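Local coordinates for protein thymidylate synthase A (Bacillus subtilis, PDB 1BKP) that catalyses the reductive methylation of dUMP to dTMP with 5,10-methylenetetrahydrofolate as methyl donor and reductant, as a homodimer, at residues 57-62 / 236-241; 64-69 / 188-193. All blocks are in the same frame, centred on the assembly; numbering follows the deposited sequence.

Contact 1 (57-62 / 236-241); sequences LTTKKV and REQFEA
Arg236 reaches across to the backbone of Thr59 and holds its carbonyl oxygen side-on with two nitrogens. The bond from Arg236 NH2 to Thr59 O is short and nearly straight, 2.7 Å and 173°. The bond from Arg236 NE to the same Thr59 O is longer, 3.2 Å, and more bent. The oxygen lies close to the guanidinium plane. The arginine chain bends at chi2 and chi3, which brings this edge back onto the loop. NH2 also bonds Asp270 O, so the group ties three parts of the chain together. Thr59 CG2 crosses the arginine stem obliquely, 4.1 Å from Arg236 CB, while Thr59 OG1 bonds Gln233. Thr58 points toward the other loop. Thr58 OG1 accepts the backbone N-H of Phe239, with 3.1 Å between OG1 and Phe239 N and an angle of 170°, and it is also bonded to Asp4 of helix 3-17. Phe239 meets Thr58 CB chiefly through its own CB, at 4.2 Å. A water donates to both Thr58 O and Glu237 O and bridges the two backbones. Neither segment is regular helix or strand; the loop before helix 64-75 is tied to the loop after helix 227-235 in the thymidylate synthase fold.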
loop_
_atom_site.group_PDB
_atom_site.type_symbol
_atom_site.label_atom_id
_atom_site.label_comp_id
_atom_site.label_asym_id
_atom_site.label_seq_id
_atom_site.Cartn_x
_atom_site.Cartn_y
_atom_site.Cartn_z
ATOM N N LEU A 57 10.988 -15.158 13.894
ATOM C CA LEU A 57 12.383 -15.557 13.693
ATOM C C LEU A 57 12.852 -16.535 14.762
ATOM O O LEU A 57 12.418 -16.414 15.919
ATOM C CB LEU A 57 13.327 -14.363 13.826
ATOM C CG LEU A 57 13.254 -13.248 12.754
ATOM C CD1 LEU A 57 14.574 -12.407 12.866
ATOM C CD2 LEU A 57 13.024 -13.927 11.327
ATOM N N THR A 58 13.748 -17.466 14.393
ATOM C CA THR A 58 14.346 -18.313 15.431
ATOM C C THR A 58 15.872 -18.012 15.574
ATOM O O THR A 58 16.560 -18.559 16.461
ATOM C CB THR A 58 14.128 -19.732 15.201
ATOM O OG1 THR A 58 14.817 -20.162 14.013
ATOM C CG2 THR A 58 12.568 -20.052 15.192
ATOM N N THR A 59 16.412 -17.183 14.684
ATOM C CA THR A 59 17.832 -16.873 14.761
ATOM C C THR A 59 18.157 -15.857 15.870
ATOM O O THR A 59 19.308 -15.564 16.125
ATOM C CB THR A 59 18.459 -16.433 13.418
ATOM O OG1 THR A 59 17.741 -15.308 13.011
ATOM C CG2 THR A 59 18.374 -17.584 12.311
ATOM N N LYS A 60 17.120 -15.241 16.427
ATOM C CA LYS A 60 17.256 -14.363 17.598
ATOM C C LYS A 60 15.870 -14.328 18.231
ATOM O O LYS A 60 14.896 -14.723 17.600
ATOM C CB LYS A 60 17.692 -12.936 17.224
ATOM C CG LYS A 60 16.606 -12.067 16.624
ATOM C CD LYS A 60 16.957 -10.620 16.590
ATOM C CE LYS A 60 15.756 -9.768 15.967
ATOM N NZ LYS A 60 16.074 -8.279 15.751
ATOM N N LYS A 61 15.764 -13.962 19.510
ATOM C CA LYS A 61 14.460 -13.955 20.123
ATOM C C LYS A 61 13.698 -12.679 19.772
ATOM O O LYS A 61 14.244 -11.596 19.819
ATOM C CB LYS A 61 14.595 -13.969 21.637
ATOM C CG LYS A 61 13.290 -13.912 22.339
ATOM C CD LYS A 61 13.591 -13.762 23.857
ATOM C CE LYS A 61 12.314 -13.844 24.688
ATOM N NZ LYS A 61 11.708 -15.193 24.687
ATOM N N VAL A 62 12.459 -12.799 19.376
ATOM C CA VAL A 62 11.686 -11.582 19.075
ATOM C C VAL A 62 10.939 -11.249 20.362
ATOM O O VAL A 62 10.419 -12.167 21.032
ATOM C CB VAL A 62 10.675 -11.862 17.935
ATOM C CG1 VAL A 62 9.663 -10.699 17.794
ATOM C CG2 VAL A 62 11.476 -12.024 16.568
ATOM N N ARG A 236 23.260 -18.763 11.456
ATOM C CA ARG A 236 22.770 -19.565 12.576
ATOM C C ARG A 236 21.793 -20.676 12.242
ATOM O O ARG A 236 21.131 -20.697 11.179
ATOM C CB ARG A 236 22.155 -18.606 13.608
ATOM C CG ARG A 236 22.996 -18.498 14.809
ATOM C CD ARG A 236 23.314 -17.128 15.274
ATOM N NE ARG A 236 22.400 -16.555 16.194
ATOM C CZ ARG A 236 22.598 -15.841 17.332
ATOM N NH1 ARG A 236 23.741 -15.505 17.982
ATOM N NH2 ARG A 236 21.499 -15.215 17.718
ATOM N N GLU A 237 21.720 -21.647 13.135
ATOM C CA GLU A 237 20.798 -22.745 12.978
ATOM C C GLU A 237 19.354 -22.204 13.027
ATOM O O GLU A 237 19.105 -21.205 13.722
ATOM C CB GLU A 237 21.096 -23.723 14.140
ATOM C CG GLU A 237 20.493 -25.086 14.099
ATOM C CD GLU A 237 21.340 -26.100 14.873
ATOM O OE1 GLU A 237 21.649 -25.830 16.052
ATOM O OE2 GLU A 237 21.716 -27.145 14.285
ATOM N N GLN A 238 18.425 -22.803 12.272
ATOM C CA GLN A 238 16.993 -22.393 12.280
ATOM C C GLN A 238 16.175 -23.579 12.937
ATOM O O GLN A 238 16.354 -24.737 12.568
ATOM C CB GLN A 238 16.469 -22.124 10.857
ATOM C CG GLN A 238 17.249 -20.985 10.157
ATOM C CD GLN A 238 16.901 -20.802 8.720
ATOM O OE1 GLN A 238 15.947 -21.357 8.216
ATOM N NE2 GLN A 238 17.698 -20.016 8.027
ATOM N N PHE A 239 15.230 -23.249 13.810
ATOM C CA PHE A 239 14.420 -24.210 14.521
ATOM C C PHE A 239 13.022 -24.187 13.954
ATOM O O PHE A 239 12.713 -23.368 13.088
ATOM C CB PHE A 239 14.406 -23.818 15.970
ATOM C CG PHE A 239 15.789 -23.962 16.621
ATOM C CD1 PHE A 239 16.527 -25.153 16.449
ATOM C CD2 PHE A 239 16.420 -22.875 17.204
ATOM C CE1 PHE A 239 17.869 -25.238 16.832
ATOM C CE2 PHE A 239 17.761 -22.949 17.596
ATOM C CZ PHE A 239 18.467 -24.144 17.396
ATOM N N GLU A 240 12.195 -25.122 14.375
ATOM C CA GLU A 240 10.811 -25.157 13.912
ATOM C C GLU A 240 10.079 -24.034 14.606
ATOM O O GLU A 240 10.423 -23.658 15.729
ATOM C CB GLU A 240 10.144 -26.498 14.312
ATOM C CG GLU A 240 10.786 -27.705 13.686
ATOM C CD GLU A 240 9.797 -28.846 13.528
ATOM O OE1 GLU A 240 8.785 -28.864 14.270
ATOM O OE2 GLU A 240 10.026 -29.714 12.651
ATOM N N ALA A 241 9.002 -23.562 13.994
ATOM C CA ALA A 241 8.315 -22.481 14.570
ATOM C C ALA A 241 7.535 -22.929 15.819
ATOM O O ALA A 241 7.065 -24.078 15.883
ATOM C CB ALA A 241 7.410 -21.842 13.573
HETATM O O HOH W 1 19.238 -19.835 16.058
#

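Contact 2 (64-69 / 188-193)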
loop_
_atom_site.group_PDB
_atom_site.type_symbol
_atom_site.label_atom_id
_atom_site.label_comp_id
_atom_site.label_asym_id
_atom_site.label_seq_id
_atom_site.Cartn_x
_atom_site.Cartn_y
_atom_site.Cartn_z
ATOM N N TRP A 64 8.064 -11.014 21.600
ATOM C CA TRP A 64 6.695 -11.306 21.306
ATOM C C TRP A 64 5.638 -10.727 22.203
ATOM O O TRP A 64 4.625 -10.345 21.725
ATOM C CB TRP A 64 6.542 -12.809 21.137
ATOM C CG TRP A 64 6.613 -13.580 22.448
ATOM C CD1 TRP A 64 7.758 -14.079 23.075
ATOM C CD2 TRP A 64 5.498 -13.985 23.237
ATOM N NE1 TRP A 64 7.385 -14.783 24.215
ATOM C CE2 TRP A 64 6.008 -14.745 24.327
ATOM C CE3 TRP A 64 4.091 -13.781 23.141
ATOM C CZ2 TRP A 64 5.164 -15.288 25.287
ATOM C CZ3 TRP A 64 3.255 -14.332 24.093
ATOM C CH2 TRP A 64 3.802 -15.080 25.158
ATOM N N LYS A 65 5.837 -10.727 23.513
ATOM C CA LYS A 65 4.863 -10.149 24.459
ATOM C C LYS A 65 4.679 -8.655 24.263
ATOM O O LYS A 65 3.567 -8.163 24.298
ATOM C CB LYS A 65 5.312 -10.422 25.878
ATOM C CG LYS A 65 5.015 -11.817 26.353
ATOM C CD LYS A 65 4.969 -11.816 27.908
ATOM C CE LYS A 65 5.006 -13.198 28.505
ATOM N NZ LYS A 65 5.298 -13.145 29.953
ATOM N N THR A 66 5.787 -7.902 24.205
ATOM C CA THR A 66 5.781 -6.462 23.939
ATOM C C THR A 66 5.053 -6.165 22.604
ATOM O O THR A 66 4.271 -5.228 22.532
ATOM C CB THR A 66 7.190 -5.992 23.777
ATOM O OG1 THR A 66 7.839 -6.327 25.003
ATOM C CG2 THR A 66 7.262 -4.490 23.518
ATOM N N ALA A 67 5.250 -7.010 21.604
ATOM C CA ALA A 67 4.554 -6.794 20.306
ATOM C C ALA A 67 3.052 -6.893 20.458
ATOM O O ALA A 67 2.316 -6.062 19.853
ATOM C CB ALA A 67 5.058 -7.823 19.281
ATOM N N ILE A 68 2.574 -7.930 21.200
ATOM C CA ILE A 68 1.148 -8.053 21.459
ATOM C C ILE A 68 0.621 -6.931 22.323
ATOM O O ILE A 68 -0.477 -6.417 22.068
ATOM C CB ILE A 68 0.787 -9.415 22.005
ATOM C CG1 ILE A 68 1.214 -10.415 20.952
ATOM C CG2 ILE A 68 -0.693 -9.526 22.355
ATOM C CD1 ILE A 68 1.038 -11.906 21.410
ATOM N N LYS A 69 1.399 -6.496 23.317
ATOM C CA LYS A 69 0.927 -5.338 24.117
ATOM C C LYS A 69 0.694 -4.073 23.302
ATOM O O LYS A 69 -0.362 -3.387 23.515
ATOM C CB LYS A 69 1.820 -5.061 25.349
ATOM C CG LYS A 69 1.701 -6.123 26.438
ATOM C CD LYS A 69 2.846 -5.928 27.421
ATOM C CE LYS A 69 2.714 -6.875 28.594
ATOM N NZ LYS A 69 3.909 -6.768 29.473
ATOM N N ASN A 188 11.440 -4.759 11.602
ATOM C CA ASN A 188 10.695 -5.739 10.831
ATOM C C ASN A 188 10.264 -7.050 11.574
ATOM O O ASN A 188 9.055 -7.454 11.483
ATOM C CB ASN A 188 11.477 -6.087 9.567
ATOM C CG ASN A 188 10.749 -7.090 8.708
ATOM O OD1 ASN A 188 11.144 -8.240 8.657
ATOM N ND2 ASN A 188 9.781 -6.606 7.900
ATOM N N PRO A 189 11.182 -7.717 12.295
ATOM C CA PRO A 189 10.700 -8.977 12.955
ATOM C C PRO A 189 9.590 -8.784 13.933
ATOM O O PRO A 189 8.630 -9.565 13.971
ATOM C CB PRO A 189 11.979 -9.580 13.579
ATOM C CG PRO A 189 13.163 -8.965 12.736
ATOM C CD PRO A 189 12.656 -7.521 12.503
ATOM N N PHE A 190 9.647 -7.681 14.676
ATOM C CA PHE A 190 8.620 -7.336 15.671
ATOM C C PHE A 190 7.267 -7.070 14.930
ATOM O O PHE A 190 6.201 -7.524 15.359
ATOM C CB PHE A 190 9.110 -6.080 16.326
ATOM C CG PHE A 190 8.263 -5.561 17.434
ATOM C CD1 PHE A 190 8.483 -5.968 18.781
ATOM C CD2 PHE A 190 7.333 -4.574 17.179
ATOM C CE1 PHE A 190 7.776 -5.364 19.805
ATOM C CE2 PHE A 190 6.602 -3.955 18.242
ATOM C CZ PHE A 190 6.833 -4.352 19.527
ATOM N N ASN A 191 7.313 -6.247 13.880
ATOM C CA ASN A 191 6.124 -5.846 13.104
ATOM C C ASN A 191 5.462 -6.989 12.332
ATOM O O ASN A 191 4.241 -7.129 12.377
ATOM C CB ASN A 191 6.530 -4.753 12.133
ATOM C CG ASN A 191 6.655 -3.403 12.791
ATOM O OD1 ASN A 191 5.943 -3.069 13.792
ATOM N ND2 ASN A 191 7.518 -2.598 12.243
ATOM N N VAL A 192 6.262 -7.930 11.797
ATOM C CA VAL A 192 5.744 -9.028 10.997
ATOM C C VAL A 192 4.974 -9.967 11.969
ATOM O O VAL A 192 3.820 -10.366 11.671
ATOM C CB VAL A 192 6.849 -9.760 10.346
ATOM C CG1 VAL A 192 6.388 -11.082 9.711
ATOM C CG2 VAL A 192 7.422 -8.919 9.203
ATOM N N PHE A 193 5.580 -10.260 13.127
ATOM C CA PHE A 193 4.862 -11.136 14.112
ATOM C C PHE A 193 3.571 -10.484 14.613
ATOM O O PHE A 193 2.516 -11.069 14.569
ATOM C CB PHE A 193 5.793 -11.422 15.313
ATOM C CG PHE A 193 5.088 -12.178 16.447
ATOM C CD1 PHE A 193 4.761 -13.508 16.298
ATOM C CD2 PHE A 193 4.738 -11.533 17.644
ATOM C CE1 PHE A 193 4.090 -14.219 17.358
ATOM C CE2 PHE A 193 4.076 -12.209 18.690
ATOM C CZ PHE A 193 3.758 -13.529 18.558
#
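Ala67 sits between Phe190 and Phe193, where two helices of the thymidylate synthase fold meet. Helical segments 64-69 and 188-193 cross at -58° with their axes 9.5 Å apart. Segment 64-69 offers methyls, methylenes and backbone to two rings. Phe190 comes first along the second helix. With chi1 at -177° its CG extends away from the backbone N, which carries the ring over Ala67. The Ala67 methyl makes a CH-pi contact with one face of the Phe190 ring, CB lying 3.9 Å from the centroid and 17° off the normal. The backbone is touched too, with Phe190 CZ 3.4 Å from Ala67 CA. At the edge of the same ring, near its plane, Thr66 CG2 meets Phe190 CE1 at 3.8 Å. An alanine in place of Phe190 would remove the ring and is likely to leave the Ala67 methyl and Thr66 CG2 without their aromatic partner. Asn191 follows, a residue predicted to bind dUMP. Val192 packs on Phe215 of strand 209-223. One turn after Phe190, Phe193 directs its ring at the first helix. Ala67 CB lies at the edge of this ring, so one methyl serves both phenylalanines in different ways. Ile68 CG1 approaches Phe193 CE2 obliquely at 4.1 Å. Trp64 meets the Phe193 ring through its CB, which is 3.5 Å from Phe193 CE2.

Contact 2 is nested within the stretch of chain closed by contact 1, and their centres lie 15 Å apart. The loop 57-62 leads into helix 64-75, so one piece of chain serves both contacts. They touch mainly at Pro189 of helix 188-206. Leu57 CD1 lies 3.7 Å from Pro189 CG, and Val62 CG2 lies 3.9 Å from Pro189 CB. Val62 CG1 also meets Phe190 CA at 4.1 Å. Both contacts lie near residues predicted to bind substrate. The side chain of Lys60 is about 8 Å from that of Asp183, predicted to bind folate and dUMP. The Phe190 side chain is about 8 Å from that of Asn182 and about 9 Å from that of Asp183. Asn191 is itself a predicted dUMP-binding residue.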